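Local atomic coordinates of uncharacterized protein (Nostoc punctiforme, PDB entry 2R3S), a protein that probably transfers a methyl group from S-adenosylmethionine to a hydroxyl oxygen of a substrate not yet identified, working as a two-subunit O-methyltransferase. Residues S6-L9 with F10-V14; D299-F303 with A304-S308. All blocks are in the same frame, centred on the assembly; numbering follows the deposited sequence.

Interaction 1 of 2, residues S6-L9 with F10-V14; sequences SPAL and FFNTV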
ATOM      1  N   SER A   6     -15.295  -9.458  10.065  1.00 38.08           N
ATOM      2  CA  SER A   6     -13.866  -9.669   9.979  1.00 36.36           C
ATOM      3  C   SER A   6     -13.010  -8.394   9.878  1.00 34.11           C
ATOM      4  O   SER A   6     -13.340  -7.505   9.118  1.00 35.60           O
ATOM      5  CB  SER A   6     -13.594 -10.502   8.747  1.00 34.57           C
ATOM      6  OG  SER A   6     -12.215 -10.649   8.579  1.00 39.22           O
ATOM      7  N   PRO A   7     -11.856  -8.355  10.585  1.00 32.20           N
ATOM      8  CA  PRO A   7     -10.947  -7.236  10.514  1.00 29.52           C
ATOM      9  C   PRO A   7      -9.895  -7.425   9.421  1.00 29.77           C
ATOM     10  O   PRO A   7      -8.884  -6.734   9.427  1.00 30.41           O
ATOM     11  CB  PRO A   7     -10.287  -7.264  11.889  1.00 32.37           C
ATOM     12  CG  PRO A   7     -10.181  -8.710  12.199  1.00 30.89           C
ATOM     13  CD  PRO A   7     -11.292  -9.417  11.450  1.00 30.73           C
ATOM     14  N   ALA A   8     -10.128  -8.343   8.476  1.00 27.91           N
ATOM     15  CA  ALA A   8      -9.155  -8.623   7.426  1.00 28.04           C
ATOM     16  C   ALA A   8      -8.930  -7.438   6.507  1.00 28.18           C
ATOM     17  O   ALA A   8      -7.790  -7.150   6.139  1.00 32.95           O
ATOM     18  CB  ALA A   8      -9.574  -9.880   6.625  1.00 26.89           C
ATOM     19  N   LEU A   9      -9.994  -6.735   6.124  1.00 28.62           N
ATOM     20  CA  LEU A   9      -9.830  -5.546   5.271  1.00 29.04           C
ATOM     21  C   LEU A   9      -8.914  -4.538   5.931  1.00 27.85           C
ATOM     22  O   LEU A   9      -7.972  -4.007   5.317  1.00 29.62           O
ATOM     23  CB  LEU A   9     -11.188  -4.898   4.929  1.00 30.62           C
ATOM     24  CG  LEU A   9     -11.188  -3.693   3.955  1.00 28.35           C
ATOM     25  CD1 LEU A   9     -10.504  -3.987   2.624  1.00 30.19           C
ATOM     26  CD2 LEU A   9     -12.606  -3.172   3.726  1.00 29.81           C
ATOM     27  N   PHE A  10      -9.214  -4.247   7.188  1.00 29.09           N
ATOM     28  CA  PHE A  10      -8.401  -3.325   7.968  1.00 28.20           C
ATOM     29  C   PHE A  10      -6.922  -3.718   7.904  1.00 28.39           C
ATOM     30  O   PHE A  10      -6.093  -2.902   7.564  1.00 29.13           O
ATOM     31  CB  PHE A  10      -8.853  -3.283   9.417  1.00 27.26           C
ATOM     32  CG  PHE A  10      -7.971  -2.453  10.294  1.00 27.77           C
ATOM     33  CD1 PHE A  10      -7.735  -1.119   9.998  1.00 26.61           C
ATOM     34  CD2 PHE A  10      -7.389  -2.987  11.426  1.00 24.04           C
ATOM     35  CE1 PHE A  10      -6.929  -0.357  10.796  1.00 26.37           C
ATOM     36  CE2 PHE A  10      -6.596  -2.215  12.234  1.00 23.84           C
ATOM     37  CZ  PHE A  10      -6.361  -0.907  11.936  1.00 25.22           C
ATOM     38  N   PHE A  11      -6.602  -4.963   8.231  1.00 28.66           N
ATOM     39  CA  PHE A  11      -5.214  -5.375   8.357  1.00 28.81           C
ATOM     40  C   PHE A  11      -4.546  -5.461   6.984  1.00 30.26           C
ATOM     41  O   PHE A  11      -3.385  -5.082   6.839  1.00 29.94           O
ATOM     42  CB  PHE A  11      -5.074  -6.686   9.155  1.00 28.86           C
ATOM     43  CG  PHE A  11      -5.328  -6.526  10.645  1.00 27.49           C
ATOM     44  CD1 PHE A  11      -4.513  -5.736  11.420  1.00 28.39           C
ATOM     45  CD2 PHE A  11      -6.371  -7.174  11.261  1.00 26.54           C
ATOM     46  CE1 PHE A  11      -4.743  -5.585  12.761  1.00 30.90           C
ATOM     47  CE2 PHE A  11      -6.592  -7.029  12.602  1.00 31.50           C
ATOM     48  CZ  PHE A  11      -5.777  -6.232  13.353  1.00 31.84           C
ATOM     49  N   ASN A  12      -5.275  -5.908   5.971  1.00 31.70           N
ATOM     50  CA  ASN A  12      -4.709  -5.918   4.608  1.00 35.25           C
ATOM     51  C   ASN A  12      -4.437  -4.522   4.108  1.00 32.02           C
ATOM     52  O   ASN A  12      -3.440  -4.287   3.426  1.00 34.77           O
ATOM     53  CB  ASN A  12      -5.627  -6.657   3.618  1.00 36.64           C
ATOM     54  CG  ASN A  12      -5.797  -8.119   3.984  1.00 47.26           C
ATOM     55  OD1 ASN A  12      -4.902  -8.739   4.580  1.00 49.97           O
ATOM     56  ND2 ASN A  12      -6.956  -8.679   3.641  1.00 57.45           N
ATOM     57  N   THR A  13      -5.321  -3.601   4.461  1.00 31.74           N
ATOM     58  CA  THR A  13      -5.145  -2.178   4.149  1.00 30.12           C
ATOM     59  C   THR A  13      -4.007  -1.561   4.925  1.00 28.93           C
ATOM     60  O   THR A  13      -3.163  -0.898   4.348  1.00 30.51           O
ATOM     61  CB  THR A  13      -6.436  -1.418   4.357  1.00 28.55           C
ATOM     62  OG1 THR A  13      -7.454  -2.078   3.591  1.00 28.40           O
ATOM     63  CG2 THR A  13      -6.305  -0.016   3.865  1.00 29.34           C
ATOM     64  N   VAL A  14      -3.923  -1.817   6.217  1.00 30.83           N
ATOM     65  CA  VAL A  14      -2.791  -1.300   6.993  1.00 28.29           C
ATOM     66  C   VAL A  14      -1.479  -1.712   6.334  1.00 29.23           C
ATOM     67  O   VAL A  14      -0.599  -0.874   6.146  1.00 28.79           O
ATOM     68  CB  VAL A  14      -2.851  -1.722   8.484  1.00 28.72           C
ATOM     69  CG1 VAL A  14      -1.547  -1.320   9.248  1.00 24.66           C
ATOM     70  CG2 VAL A  14      -4.062  -1.081   9.147  1.00 29.30           C
TER
HETATM   71  O   HOH W   1     -11.945  -4.813   8.580  1.00 27.21           O
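P7 and F11 meet one turn apart at the start of helix 8-14, the pyrrolidine crossing the CD2-CE2 side of the F11 ring at a slant, with P7 CB 3.8 Å from F11 CE2. F11 carries its ring back toward the proline because CG stands anti to its carbonyl carbon (chi1 -73°). One face of that ring is met by F10, whose CD2 sits over its centre, 3.9 Å above the plane; V14 CG2 in turn lies over a face of the F10 ring, near its rim. On another side of the helix L9 and T13 run side by side and point the same way, L9 CD1 lying 3.7 Å from T13 OG1. That hydroxyl donates to L9 O over 2.6 Å from well above the carbonyl plane, while T13 N reaches the same oxygen from the opposite face, so two donors grip one acceptor and the hydroxyl is held against the backbone. N12 N closes the turn on A8 O at 2.8 Å, and F11 N does the same on P7 O. Ahead of the first turn, with P7 as N-cap, S6 OG accepts from A8 N in an ST turn, and a water bridges S6 O to F10 N, which lies in the first turn. Helix 8-14 precedes helix 17-28 in the dimerisation region and is packed against the second subunit: P7 rests on F85, F10 on L86 and T13 on F68 of that chain, whose S20 hydroxyl bonds to T13 O.

Interaction 2 of 2, residues D299-F303 with A304-S308; sequences DAYTF and AEYES
Y301 and Y306 form an offset edge-to-face pair, centroids 5.5 Å apart and planes at 65°, the edge of Y301 turned to the face of Y306. Y301 CB lies over that same face, 3.6 Å from the ring centroid, a close CH-pi contact. Round the Y301 ring, D299 CB covers one face near the rim, while the E305 carboxylate carbon and Y306 OH sit at its edge, in plane. Farther along, E307 CB lies over a face of the F303 ring and its carboxylate reaches the rim, OE2 3.5 Å from F303 CE2. T302 and E305 make a capping box: T302 N donates to the anti lone pair of E305 OE1 at 2.9 Å, and E305 N returns a weak bond to T302 OG1, which chi1 of 63° places between its own backbone N and carbonyl carbon. One water joins Y301 N to Y306 OH; another donates to both D299 OD2 and E305 OE2. Were Y306 an alanine, Y301 CB would probably lose the ring face it packs on, and the bridging water its phenol partner. Y301 OH bonds to F245 O, and R278 makes a salt bridge to E305 OE1. The capping carboxylate therefore answers both a backbone N-H and an arginine, which would probably favour its charged form despite D299 nearby.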
ATOM      1  N   ASP A 299      -8.494  18.510  -7.453  1.00 28.32           N
ATOM      2  CA  ASP A 299      -9.595  17.557  -7.233  1.00 28.86           C
ATOM      3  C   ASP A 299      -9.789  16.754  -8.499  1.00 30.12           C
ATOM      4  O   ASP A 299      -9.362  17.180  -9.577  1.00 25.75           O
ATOM      5  CB  ASP A 299     -10.883  18.332  -6.914  1.00 31.25           C
ATOM      6  CG  ASP A 299     -11.907  17.538  -6.077  1.00 36.42           C
ATOM      7  OD1 ASP A 299     -11.797  16.310  -5.872  1.00 28.93           O
ATOM      8  OD2 ASP A 299     -12.842  18.207  -5.621  1.00 38.70           O
ATOM      9  N   ALA A 300     -10.430  15.593  -8.381  1.00 31.65           N
ATOM     10  CA  ALA A 300     -10.901  14.860  -9.552  1.00 29.80           C
ATOM     11  C   ALA A 300     -12.341  15.334  -9.762  1.00 34.12           C
ATOM     12  O   ALA A 300     -13.255  14.948  -9.029  1.00 36.95           O
ATOM     13  CB  ALA A 300     -10.833  13.351  -9.337  1.00 29.60           C
ATOM     14  N   TYR A 301     -12.528  16.185 -10.761  1.00 31.65           N
ATOM     15  CA  TYR A 301     -13.782  16.859 -10.989  1.00 31.10           C
ATOM     16  C   TYR A 301     -14.732  16.038 -11.846  1.00 29.86           C
ATOM     17  O   TYR A 301     -14.330  15.401 -12.815  1.00 29.74           O
ATOM     18  CB  TYR A 301     -13.522  18.203 -11.664  1.00 30.30           C
ATOM     19  CG  TYR A 301     -12.841  19.216 -10.780  1.00 31.61           C
ATOM     20  CD1 TYR A 301     -13.483  19.746  -9.673  1.00 28.92           C
ATOM     21  CD2 TYR A 301     -11.562  19.669 -11.064  1.00 29.67           C
ATOM     22  CE1 TYR A 301     -12.854  20.678  -8.864  1.00 29.43           C
ATOM     23  CE2 TYR A 301     -10.957  20.625 -10.288  1.00 25.63           C
ATOM     24  CZ  TYR A 301     -11.594  21.111  -9.180  1.00 29.18           C
ATOM     25  OH  TYR A 301     -10.973  22.035  -8.387  1.00 30.75           O
ATOM     26  N   THR A 302     -16.010  16.077 -11.486  1.00 31.35           N
ATOM     27  CA  THR A 302     -17.074  15.396 -12.256  1.00 32.48           C
ATOM     28  C   THR A 302     -17.455  16.214 -13.493  1.00 34.85           C
ATOM     29  O   THR A 302     -17.047  17.373 -13.613  1.00 35.75           O
ATOM     30  CB  THR A 302     -18.312  15.211 -11.399  1.00 30.56           C
ATOM     31  OG1 THR A 302     -18.798  16.507 -11.043  1.00 31.82           O
ATOM     32  CG2 THR A 302     -17.985  14.396 -10.109  1.00 24.76           C
ATOM     33  N   PHE A 303     -18.202  15.608 -14.425  1.00 36.16           N
ATOM     34  CA  PHE A 303     -18.597  16.286 -15.661  1.00 37.11           C
ATOM     35  C   PHE A 303     -19.450  17.503 -15.356  1.00 37.51           C
ATOM     36  O   PHE A 303     -19.176  18.562 -15.853  1.00 38.49           O
ATOM     37  CB  PHE A 303     -19.356  15.381 -16.617  1.00 38.25           C
ATOM     38  CG  PHE A 303     -19.930  16.121 -17.792  1.00 43.09           C
ATOM     39  CD1 PHE A 303     -19.093  16.691 -18.736  1.00 46.65           C
ATOM     40  CD2 PHE A 303     -21.295  16.302 -17.927  1.00 44.32           C
ATOM     41  CE1 PHE A 303     -19.606  17.402 -19.822  1.00 44.88           C
ATOM     42  CE2 PHE A 303     -21.816  17.006 -19.007  1.00 50.17           C
ATOM     43  CZ  PHE A 303     -20.965  17.557 -19.959  1.00 44.53           C
ATOM     44  N   ALA A 304     -20.479  17.332 -14.535  1.00 37.23           N
ATOM     45  CA  ALA A 304     -21.265  18.444 -14.043  1.00 36.82           C
ATOM     46  C   ALA A 304     -20.396  19.600 -13.519  1.00 38.83           C
ATOM     47  O   ALA A 304     -20.716  20.758 -13.751  1.00 39.80           O
ATOM     48  CB  ALA A 304     -22.220  17.963 -12.938  1.00 36.81           C
ATOM     49  N   GLU A 305     -19.311  19.299 -12.797  1.00 38.64           N
ATOM     50  CA  GLU A 305     -18.445  20.358 -12.288  1.00 37.53           C
ATOM     51  C   GLU A 305     -17.692  21.044 -13.419  1.00 37.70           C
ATOM     52  O   GLU A 305     -17.584  22.265 -13.432  1.00 37.14           O
ATOM     53  CB  GLU A 305     -17.469  19.831 -11.261  1.00 38.55           C
ATOM     54  CG  GLU A 305     -18.084  19.654  -9.892  1.00 39.97           C
ATOM     55  CD  GLU A 305     -17.163  18.936  -8.918  1.00 32.99           C
ATOM     56  OE1 GLU A 305     -16.458  17.995  -9.322  1.00 38.77           O
ATOM     57  OE2 GLU A 305     -17.144  19.298  -7.736  1.00 38.72           O
ATOM     58  N   TYR A 306     -17.198  20.263 -14.373  1.00 36.82           N
ATOM     59  CA  TYR A 306     -16.481  20.812 -15.523  1.00 38.80           C
ATOM     60  C   TYR A 306     -17.394  21.564 -16.506  1.00 40.27           C
ATOM     61  O   TYR A 306     -16.989  22.559 -17.085  1.00 38.98           O
ATOM     62  CB  TYR A 306     -15.752  19.706 -16.295  1.00 39.66           C
ATOM     63  CG  TYR A 306     -14.408  19.272 -15.719  1.00 40.48           C
ATOM     64  CD1 TYR A 306     -13.502  20.202 -15.248  1.00 38.52           C
ATOM     65  CD2 TYR A 306     -14.032  17.931 -15.713  1.00 35.37           C
ATOM     66  CE1 TYR A 306     -12.275  19.821 -14.744  1.00 42.53           C
ATOM     67  CE2 TYR A 306     -12.795  17.537 -15.207  1.00 40.63           C
ATOM     68  CZ  TYR A 306     -11.920  18.500 -14.735  1.00 37.97           C
ATOM     69  OH  TYR A 306     -10.704  18.158 -14.232  1.00 38.76           O
ATOM     70  N   GLU A 307     -18.593  21.040 -16.726  1.00 41.16           N
ATOM     71  CA  GLU A 307     -19.620  21.684 -17.551  1.00 42.12           C
ATOM     72  C   GLU A 307     -19.895  23.084 -17.023  1.00 39.14           C
ATOM     73  O   GLU A 307     -19.986  24.043 -17.792  1.00 39.37           O
ATOM     74  CB  GLU A 307     -20.893  20.834 -17.532  1.00 42.91           C
ATOM     75  CG  GLU A 307     -22.067  21.333 -18.368  1.00 48.32           C
ATOM     76  CD  GLU A 307     -23.180  20.299 -18.436  1.00 47.61           C
ATOM     77  OE1 GLU A 307     -23.604  19.799 -17.355  1.00 54.60           O
ATOM     78  OE2 GLU A 307     -23.613  19.977 -19.565  1.00 55.99           O
ATOM     79  N   SER A 308     -19.983  23.202 -15.707  1.00 37.15           N
ATOM     80  CA  SER A 308     -20.182  24.499 -15.058  1.00 37.99           C
ATOM     81  C   SER A 308     -18.990  25.468 -15.183  1.00 40.28           C
ATOM     82  O   SER A 308     -19.171  26.682 -15.151  1.00 40.45           O
ATOM     83  CB  SER A 308     -20.508  24.286 -13.592  1.00 35.68           C
ATOM     84  OG  SER A 308     -20.442  25.501 -12.886  1.00 39.48           O
TER
HETATM   85  O   HOH W   2     -15.344  19.262  -5.965  1.00 41.56           O
HETATM   86  O   HOH W   3     -10.890  15.656 -13.020  1.00 26.41           O

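In the fold
Both interactions are local contacts at the N-terminal ends of helices, each partly buried, but they lie in different family regions, with centres about 33 Å and nearest atoms about 19 Å apart. Interaction 1 sits far out from the centre of the chain, where helix 8-14 meets the other subunit; an ST turn precedes its first turn, and its side chains mix apolar contacts with a threonine hydroxyl bonded to the backbone. Interaction 2, nearer the centre, joins the loop after helix 282-294 to helix 303-312 of the Rossmann-like methyltransferase region, with F303 and Y306 facing strand 329-334. Its cap is a T302-E305 capping box whose carboxylate also pairs with R278, and D299 adds a salt bridge to R57 of the second subunit.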